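Putative acetyltransferase (Clostridium difficile, PDB 3DSB) probably transfers acyl groups as a member of the GNAT acetyltransferase family, although its substrate is not established. Local coordinates at residues Ile20-Phe23 / Asn24-Ala28; Tyr104-Asn107 / Tyr108-Ile112; Thr136-Leu140 / Asn141-Cys145. All blocks are in the same frame, centred on the assembly; numbering follows the deposited sequence. Where two conformers were deposited one is given.

From the N terminus, contact 1 lies in the middle of helix 17-32, contact 2 follows in helix 101-115, and contact 3 comes last, where helix 133-138 gives way to strand 143-152. Each joins consecutive residues, so none closes a long loop, and the three follow in series without nesting or crossing. Contacts 1 and 2 sit on opposite sides of the chain's centre, their centres about 20 Å apart. Contacts 2 and 3 touch: Lys110 NZ lies 2.8 Å from Leu140 O, and Phe106 packs on Leu140 and Tyr137, tying the crossover helix to the turn after helix 133-138. All three reach the second subunit, contact 2 only through Lys110.

Contact 1: Ile20-Phe23 / Asn24-Ala28; sequences IAKF and NYNLA
Ile20 O takes two hydrogen bonds from Asn24, one from the backbone and one from the side chain. Asn24 N and Asn24 ND2 both stand 2.9 Å from Ile20 O and approach it from opposite faces of the carbonyl plane. The side-chain bond is fairly straight, 162° at the hydrogen, and although ND2 sits above that plane, the oxygen lies close to the plane of the asparagine amide. A chi1 of -87° carries the amide back over the preceding turn, alongside Ile20, whose CG2 methyl comes 3.6 Å from Asn24 ND2. The remaining i to i+4 backbone bonds run from Tyr25 N to Ala21 O, Asn26 N to Lys22 O and Leu27 N to Phe23 O.

On another side of helix 17-32, the Asn26 amide runs beside the stem of Lys22, Asn26 ND2 lying 4.0 Å from Lys22 CG. Leu27 CB rests against Phe23 O at 3.3 Å. Further out, the Phe23 ring meets that of Tyr91 at an inclined angle, while Ile20 and Tyr25 lean on helix 38-50.

The amide of Asn24 is engaged at both ends: ND2 also donates to Gln69 OE1, and OD1 accepts from Trp79 NE1 of the second subunit, which also lines a trimethyl glycine pocket. Three partners thus fix the rotation of this buried polar group, joining one turn of helix 17-32 to the central sheet and the dimer interface.

Contact 2: Tyr104-Asn107 / Tyr108-Ile112; sequences YLFN and YIKNI
Phe106 and Lys110 are joined by a backbone hydrogen bond, Lys110 N to Phe106 O at 2.9 Å, one of the i to i+4 bonds of the helix. Tyr108 N to Tyr104 O, Ile109 N to Leu105 O and Asn111 N to Asn107 O complete the set here.

The polar side-chain contact runs between Asn107 and Lys110, whose side chains run alongside each other. Lys110 NZ reaches Asn107 OD1 at 3.2 Å, a weak hydrogen bond. In the lysine, chi1 (-75°) and chi2 (165°) put Lys110 CD 3.4 Å from Asn107 OD1, and the bend at chi3 (62°) turns CE and NZ back toward that oxygen. The stronger partner of the ammonium group is Leu140 O, on the turn beyond helix 133-138.

Among the apolar contacts, Lys110 CD comes to the edge of the Phe106 ring, near its plane, 4.4 Å from Phe106 CD2. Leu105 and Ile109 rest on strand 65-77, while Phe106 packs against Met122 and Leu124 and meets the ring of Phe102 nearly parallel, so this face of the helix covers the central sheet, as the crossover helix between strands 82-92 and 119-127. Lys110 also packs on Tyr152 of the second subunit.

Lys110 is therefore split by chemistry: its CD methylene borders the edge of an aromatic ring, while its ammonium group is shared unequally between a side-chain oxygen of its own helix and the backbone of a neighbouring turn.

Contact 3: Thr136-Leu140 / Asn141-Cys145; sequences TYESL and NMYEC
Tyr137 O receives Met142 N in a 2.9 Å hydrogen bond, and inside it Glu138 O receives Asn141 N at 3.0 Å, closing a type I beta turn from Glu138 to Asn141. Neither donor lies in its carbonyl plane; Asn141 N stands far above that of Glu138. Tyr137 O also accepts from Leu140 N, which reaches it from the opposite face to Met142 N, so one oxygen is held by two amides as the helix ends.

The side chains of Tyr137 and Met142, a selenomethionine, follow this reversal. Tyr137 CB meets Met142 CB at 3.8 Å, and in the conformer described Met142 SE lies 4.7 Å from the centroid of the Tyr137 ring, an oblique Met-aromatic contact. Met142 is extended at its first two torsions, with CG anti to the backbone N (chi1 -162°), and this carries the selenium toward the ring, which it meets obliquely.

Across the same turn, Glu138 CG comes to the edge of the Tyr143 ring, near its plane, 3.5 Å from Tyr143 CD1. The carboxylate and ring planes are 55° apart. Glu138 CA also makes a CA-H...O contact with Met142 O at 3.4 Å.

Asn141, with its positive phi of 66°, lets the chain turn back. Around this centre, Leu140 and Met142 pack on Phe106 of helix 101-115, and Met142 also rests on Met122 and Leu124 of strand 119-127. Tyr143 and Glu144 pair in an antiparallel ladder with a strand of the second subunit, whose Tyr150 meets the ring of Tyr137.

The paired bonds and Asn141 at C-prime, in a left-handed backbone conformation, define a Schellman motif, here ending helix 133-138 and leading the chain into a strand that continues the sheet across the dimer interface.

Contact 1: Ile20-Phe23 / Asn24-Ala28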
loop_
_atom_site.group_PDB
_atom_site.type_symbol
_atom_site.label_atom_id
_atom_site.label_comp_id
_atom_site.label_asym_id
_atom_site.label_seq_id
_atom_site.Cartn_x
_atom_site.Cartn_y
_atom_site.Cartn_z
ATOM N N ILE A 20 5.434 19.196 -9.775
ATOM C CA ILE A 20 5.480 17.931 -9.008
ATOM C C ILE A 20 6.311 16.874 -9.745
ATOM O O ILE A 20 7.068 16.114 -9.111
ATOM C CB ILE A 20 4.051 17.434 -8.704
ATOM C CG1 ILE A 20 3.404 18.376 -7.672
ATOM C CG2 ILE A 20 4.055 16.014 -8.198
ATOM C CD1 ILE A 20 1.916 18.139 -7.455
ATOM N N ALA A 21 6.185 16.820 -11.064
ATOM C CA ALA A 21 6.976 15.867 -11.830
ATOM C C ALA A 21 8.479 16.256 -11.693
ATOM O O ALA A 21 9.320 15.388 -11.410
ATOM C CB ALA A 21 6.515 15.810 -13.301
ATOM N N LYS A 22 8.824 17.548 -11.828
ATOM C CA LYS A 22 10.217 17.934 -11.683
ATOM C C LYS A 22 10.737 17.573 -10.273
ATOM O O LYS A 22 11.844 17.061 -10.118
ATOM C CB LYS A 22 10.366 19.445 -11.958
ATOM C CG LYS A 22 11.722 20.030 -11.626
ATOM C CD LYS A 22 11.739 21.527 -11.899
ATOM C CE LYS A 22 10.953 22.265 -10.834
ATOM N NZ LYS A 22 11.215 23.743 -10.962
ATOM N N PHE A 23 9.932 17.843 -9.244
ATOM C CA PHE A 23 10.361 17.544 -7.880
ATOM C C PHE A 23 10.613 16.044 -7.701
ATOM O O PHE A 23 11.579 15.617 -7.037
ATOM C CB PHE A 23 9.286 17.950 -6.874
ATOM C CG PHE A 23 9.213 19.429 -6.578
ATOM C CD1 PHE A 23 10.096 20.336 -7.143
ATOM C CD2 PHE A 23 8.253 19.879 -5.670
ATOM C CE1 PHE A 23 10.025 21.716 -6.811
ATOM C CE2 PHE A 23 8.146 21.250 -5.356
ATOM C CZ PHE A 23 9.036 22.145 -5.921
ATOM N N ASN A 24 9.760 15.223 -8.317
ATOM C CA ASN A 24 9.942 13.783 -8.180
ATOM C C ASN A 24 11.160 13.256 -8.929
ATOM O O ASN A 24 11.872 12.378 -8.402
ATOM C CB ASN A 24 8.660 13.070 -8.578
ATOM C CG ASN A 24 7.725 12.962 -7.408
ATOM O OD1 ASN A 24 7.881 12.060 -6.564
ATOM N ND2 ASN A 24 6.810 13.924 -7.282
ATOM N N TYR A 25 11.415 13.821 -10.112
ATOM C CA TYR A 25 12.634 13.522 -10.851
ATOM C C TYR A 25 13.820 13.880 -9.957
ATOM O O TYR A 25 14.769 13.058 -9.785
ATOM C CB TYR A 25 12.693 14.288 -12.174
ATOM C CG TYR A 25 13.949 14.007 -12.944
ATOM C CD1 TYR A 25 13.996 12.952 -13.855
ATOM C CD2 TYR A 25 15.083 14.764 -12.745
ATOM C CE1 TYR A 25 15.145 12.667 -14.556
ATOM C CE2 TYR A 25 16.259 14.480 -13.437
ATOM C CZ TYR A 25 16.281 13.434 -14.338
ATOM O OH TYR A 25 17.443 13.142 -15.045
ATOM N N ASN A 26 13.798 15.088 -9.371
ATOM C CA ASN A 26 14.950 15.475 -8.542
ATOM C C ASN A 26 15.111 14.586 -7.323
ATOM O O ASN A 26 16.230 14.256 -6.916
ATOM C CB ASN A 26 14.795 16.918 -8.064
ATOM C CG ASN A 26 14.937 17.942 -9.183
ATOM O OD1 ASN A 26 15.363 17.621 -10.277
ATOM N ND2 ASN A 26 14.585 19.199 -8.891
ATOM N N LEU A 27 13.990 14.226 -6.696
ATOM C CA LEU A 27 14.010 13.377 -5.516
ATOM C C LEU A 27 14.668 12.026 -5.787
ATOM O O LEU A 27 15.504 11.545 -5.020
ATOM C CB LEU A 27 12.580 13.135 -5.039
ATOM C CG LEU A 27 12.324 12.185 -3.872
ATOM C CD1 LEU A 27 13.066 12.616 -2.578
ATOM C CD2 LEU A 27 10.817 11.956 -3.585
ATOM N N ALA A 28 14.254 11.402 -6.867
ATOM C CA ALA A 28 14.673 10.031 -7.152
ATOM C C ALA A 28 16.149 10.066 -7.448
ATOM O O ALA A 28 16.918 9.150 -7.010
ATOM C CB ALA A 28 13.878 9.497 -8.325
#

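Contact 2: Tyr104-Asn107 / Tyr108-Ile112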
loop_
_atom_site.group_PDB
_atom_site.type_symbol
_atom_site.label_atom_id
_atom_site.label_comp_id
_atom_site.label_asym_id
_atom_site.label_seq_id
_atom_site.Cartn_x
_atom_site.Cartn_y
_atom_site.Cartn_z
ATOM N N TYR A 104 7.240 20.480 8.529
ATOM C CA TYR A 104 5.887 21.042 8.409
ATOM C C TYR A 104 5.000 20.081 7.608
ATOM O O TYR A 104 3.821 19.844 7.964
ATOM C CB TYR A 104 5.874 22.411 7.716
ATOM C CG TYR A 104 6.330 23.586 8.540
ATOM C CD1 TYR A 104 5.775 23.843 9.785
ATOM C CD2 TYR A 104 7.322 24.429 8.050
ATOM C CE1 TYR A 104 6.220 24.945 10.543
ATOM C CE2 TYR A 104 7.773 25.531 8.785
ATOM C CZ TYR A 104 7.224 25.766 10.029
ATOM O OH TYR A 104 7.692 26.859 10.760
ATOM N N LEU A 105 5.538 19.560 6.507
ATOM C CA LEU A 105 4.745 18.635 5.670
ATOM C C LEU A 105 4.475 17.342 6.401
ATOM O O LEU A 105 3.356 16.848 6.420
ATOM C CB LEU A 105 5.475 18.355 4.348
ATOM C CG LEU A 105 5.491 19.535 3.375
ATOM C CD1 LEU A 105 6.376 19.185 2.215
ATOM C CD2 LEU A 105 4.069 19.863 2.930
ATOM N N PHE A 106 5.510 16.777 7.010
ATOM C CA PHE A 106 5.340 15.488 7.677
ATOM C C PHE A 106 4.338 15.603 8.833
ATOM O O PHE A 106 3.474 14.733 9.036
ATOM C CB PHE A 106 6.709 15.036 8.169
ATOM C CG PHE A 106 6.979 13.620 7.899
ATOM C CD1 PHE A 106 7.631 13.215 6.732
ATOM C CD2 PHE A 106 6.583 12.672 8.820
ATOM C CE1 PHE A 106 7.857 11.826 6.463
ATOM C CE2 PHE A 106 6.808 11.326 8.591
ATOM C CZ PHE A 106 7.444 10.902 7.408
ATOM N N ASN A 107 4.456 16.685 9.600
ATOM C CA ASN A 107 3.543 16.895 10.721
ATOM C C ASN A 107 2.128 17.213 10.264
ATOM O O ASN A 107 1.147 16.872 10.947
ATOM C CB ASN A 107 4.123 17.934 11.685
ATOM C CG ASN A 107 5.232 17.352 12.541
ATOM O OD1 ASN A 107 5.153 16.197 12.942
ATOM N ND2 ASN A 107 6.286 18.130 12.786
ATOM N N TYR A 108 1.999 17.849 9.100
ATOM C CA TYR A 108 0.684 18.066 8.511
ATOM C C TYR A 108 -0.018 16.732 8.233
ATOM O O TYR A 108 -1.194 16.571 8.535
ATOM C CB TYR A 108 0.836 18.860 7.199
ATOM C CG TYR A 108 -0.462 19.401 6.614
ATOM C CD1 TYR A 108 -0.926 20.652 7.017
ATOM C CD2 TYR A 108 -1.196 18.694 5.652
ATOM C CE1 TYR A 108 -2.077 21.194 6.526
ATOM C CE2 TYR A 108 -2.411 19.255 5.147
ATOM C CZ TYR A 108 -2.817 20.507 5.595
ATOM O OH TYR A 108 -3.999 21.118 5.127
ATOM N N ILE A 109 0.700 15.774 7.680
ATOM C CA ILE A 109 0.110 14.465 7.402
ATOM C C ILE A 109 -0.162 13.729 8.726
ATOM O O ILE A 109 -1.205 13.083 8.870
ATOM C CB ILE A 109 0.998 13.652 6.437
ATOM C CG1 ILE A 109 1.243 14.441 5.133
ATOM C CG2 ILE A 109 0.402 12.260 6.214
ATOM C CD1 ILE A 109 0.019 14.918 4.413
ATOM N N LYS A 110 0.753 13.829 9.690
ATOM C CA LYS A 110 0.488 13.199 11.017
ATOM C C LYS A 110 -0.802 13.743 11.592
ATOM O O LYS A 110 -1.588 12.969 12.167
ATOM C CB LYS A 110 1.638 13.430 12.005
ATOM C CG LYS A 110 2.863 12.566 11.734
ATOM C CD LYS A 110 4.125 13.022 12.448
ATOM C CE LYS A 110 3.968 12.974 13.907
ATOM N NZ LYS A 110 5.232 13.409 14.574
ATOM N N ASN A 111 -1.031 15.064 11.461
ATOM C CA ASN A 111 -2.273 15.657 11.971
ATOM C C ASN A 111 -3.507 15.127 11.252
ATOM O O ASN A 111 -4.534 14.837 11.883
ATOM C CB ASN A 111 -2.216 17.199 11.883
ATOM C CG ASN A 111 -3.527 17.848 12.322
ATOM O OD1 ASN A 111 -4.281 18.382 11.500
ATOM N ND2 ASN A 111 -3.826 17.752 13.603
ATOM N N ILE A 112 -3.421 14.987 9.939
ATOM C CA ILE A 112 -4.523 14.362 9.185
ATOM C C ILE A 112 -4.828 12.977 9.774
ATOM O O ILE A 112 -5.996 12.622 9.999
ATOM C CB ILE A 112 -4.207 14.222 7.660
ATOM C CG1 ILE A 112 -4.307 15.600 6.970
ATOM C CG2 ILE A 112 -5.079 13.161 6.972
ATOM C CD1 ILE A 112 -3.782 15.586 5.541
#

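Contact 3: Thr136-Leu140 / Asn141-Cys145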
loop_
_atom_site.group_PDB
_atom_site.type_symbol
_atom_site.label_atom_id
_atom_site.label_comp_id
_atom_site.label_asym_id
_atom_site.label_seq_id
_atom_site.Cartn_x
_atom_site.Cartn_y
_atom_site.Cartn_z
ATOM N N THR A 136 16.034 10.421 11.100
ATOM C CA THR A 136 15.042 11.367 10.605
ATOM C C THR A 136 13.634 10.962 11.034
ATOM O O THR A 136 12.887 11.785 11.554
ATOM C CB THR A 136 15.120 11.481 9.083
ATOM O OG1 THR A 136 16.360 12.114 8.727
ATOM C CG2 THR A 136 13.949 12.290 8.521
ATOM N N TYR A 137 13.270 9.700 10.810
ATOM C CA TYR A 137 11.914 9.287 11.191
ATOM C C TYR A 137 11.720 9.181 12.688
ATOM O O TYR A 137 10.650 9.526 13.224
ATOM C CB TYR A 137 11.509 7.986 10.497
ATOM C CG TYR A 137 11.526 8.138 9.010
ATOM C CD1 TYR A 137 10.991 9.280 8.393
ATOM C CD2 TYR A 137 12.101 7.145 8.208
ATOM C CE1 TYR A 137 11.034 9.425 7.012
ATOM C CE2 TYR A 137 12.135 7.269 6.839
ATOM C CZ TYR A 137 11.590 8.395 6.234
ATOM O OH TYR A 137 11.642 8.518 4.870
ATOM N N GLU A 138 12.745 8.703 13.394
ATOM C CA GLU A 138 12.651 8.645 14.858
ATOM C C GLU A 138 12.371 10.003 15.483
ATOM O O GLU A 138 11.614 10.119 16.433
ATOM C CB GLU A 138 13.927 8.087 15.456
ATOM C CG GLU A 138 13.722 6.736 16.050
ATOM C CD GLU A 138 13.992 5.602 15.095
ATOM O OE1 GLU A 138 14.833 4.744 15.508
ATOM O OE2 GLU A 138 13.371 5.564 13.979
ATOM N N SER A 139 12.963 11.044 14.924
ATOM C CA SER A 139 12.719 12.395 15.441
ATOM C C SER A 139 11.272 12.847 15.208
ATOM O O SER A 139 10.796 13.818 15.831
ATOM C CB SER A 139 13.714 13.394 14.846
ATOM O OG SER A 139 14.978 13.233 15.471
ATOM N N LEU A 140 10.588 12.164 14.286
ATOM C CA LEU A 140 9.185 12.433 14.011
ATOM C C LEU A 140 8.246 11.395 14.667
ATOM O O LEU A 140 7.067 11.299 14.310
ATOM C CB LEU A 140 8.965 12.487 12.492
ATOM C CG LEU A 140 9.564 13.750 11.834
ATOM C CD1 LEU A 140 9.847 13.442 10.376
ATOM C CD2 LEU A 140 8.604 14.905 11.991
ATOM N N ASN A 141 8.780 10.620 15.607
ATOM C CA ASN A 141 8.011 9.605 16.321
ATOM C C ASN A 141 7.557 8.456 15.416
ATOM O O ASN A 141 6.498 7.850 15.625
ATOM C CB ASN A 141 6.825 10.198 17.114
ATOM C CG ASN A 141 7.285 11.131 18.225
ATOM O OD1 ASN A 141 8.383 10.994 18.746
ATOM N ND2 ASN A 141 6.452 12.089 18.576
HETATM N N MSE A 142 8.359 8.184 14.397
HETATM C CA MSE A 142 8.105 7.079 13.497
HETATM C C MSE A 142 9.230 6.047 13.665
HETATM O O MSE A 142 10.430 6.396 13.612
HETATM C CB MSE A 142 8.022 7.623 12.069
HETATM C CG MSE A 142 7.368 6.693 11.128
HETATM SE SE MSE A 142 7.278 7.480 9.349
HETATM C CE MSE A 142 5.620 6.638 8.796
ATOM N N TYR A 143 8.855 4.790 13.876
ATOM C CA TYR A 143 9.820 3.761 14.284
ATOM C C TYR A 143 9.759 2.560 13.406
ATOM O O TYR A 143 8.738 2.271 12.747
ATOM C CB TYR A 143 9.638 3.353 15.771
ATOM C CG TYR A 143 9.587 4.558 16.678
ATOM C CD1 TYR A 143 10.747 5.226 16.999
ATOM C CD2 TYR A 143 8.367 5.046 17.193
ATOM C CE1 TYR A 143 10.746 6.364 17.829
ATOM C CE2 TYR A 143 8.352 6.211 18.037
ATOM C CZ TYR A 143 9.559 6.854 18.319
ATOM O OH TYR A 143 9.628 7.986 19.146
ATOM N N GLU A 144 10.889 1.872 13.336
ATOM C CA GLU A 144 10.981 0.733 12.454
ATOM C C GLU A 144 10.043 -0.411 12.881
ATOM O O GLU A 144 9.962 -0.758 14.067
ATOM C CB GLU A 144 12.433 0.278 12.452
ATOM C CG GLU A 144 12.715 -0.783 11.500
ATOM C CD GLU A 144 14.220 -1.060 11.387
ATOM O OE1 GLU A 144 15.034 -0.527 12.195
ATOM O OE2 GLU A 144 14.561 -1.802 10.456
ATOM N N CYS A 145 9.351 -0.993 11.908
ATOM C CA CYS A 145 8.374 -2.087 12.096
ATOM C C CYS A 145 9.036 -3.449 12.034
ATOM O O CYS A 145 10.155 -3.580 11.546
ATOM C CB CYS A 145 7.364 -2.065 10.950
ATOM S SG CYS A 145 6.403 -0.599 10.850
#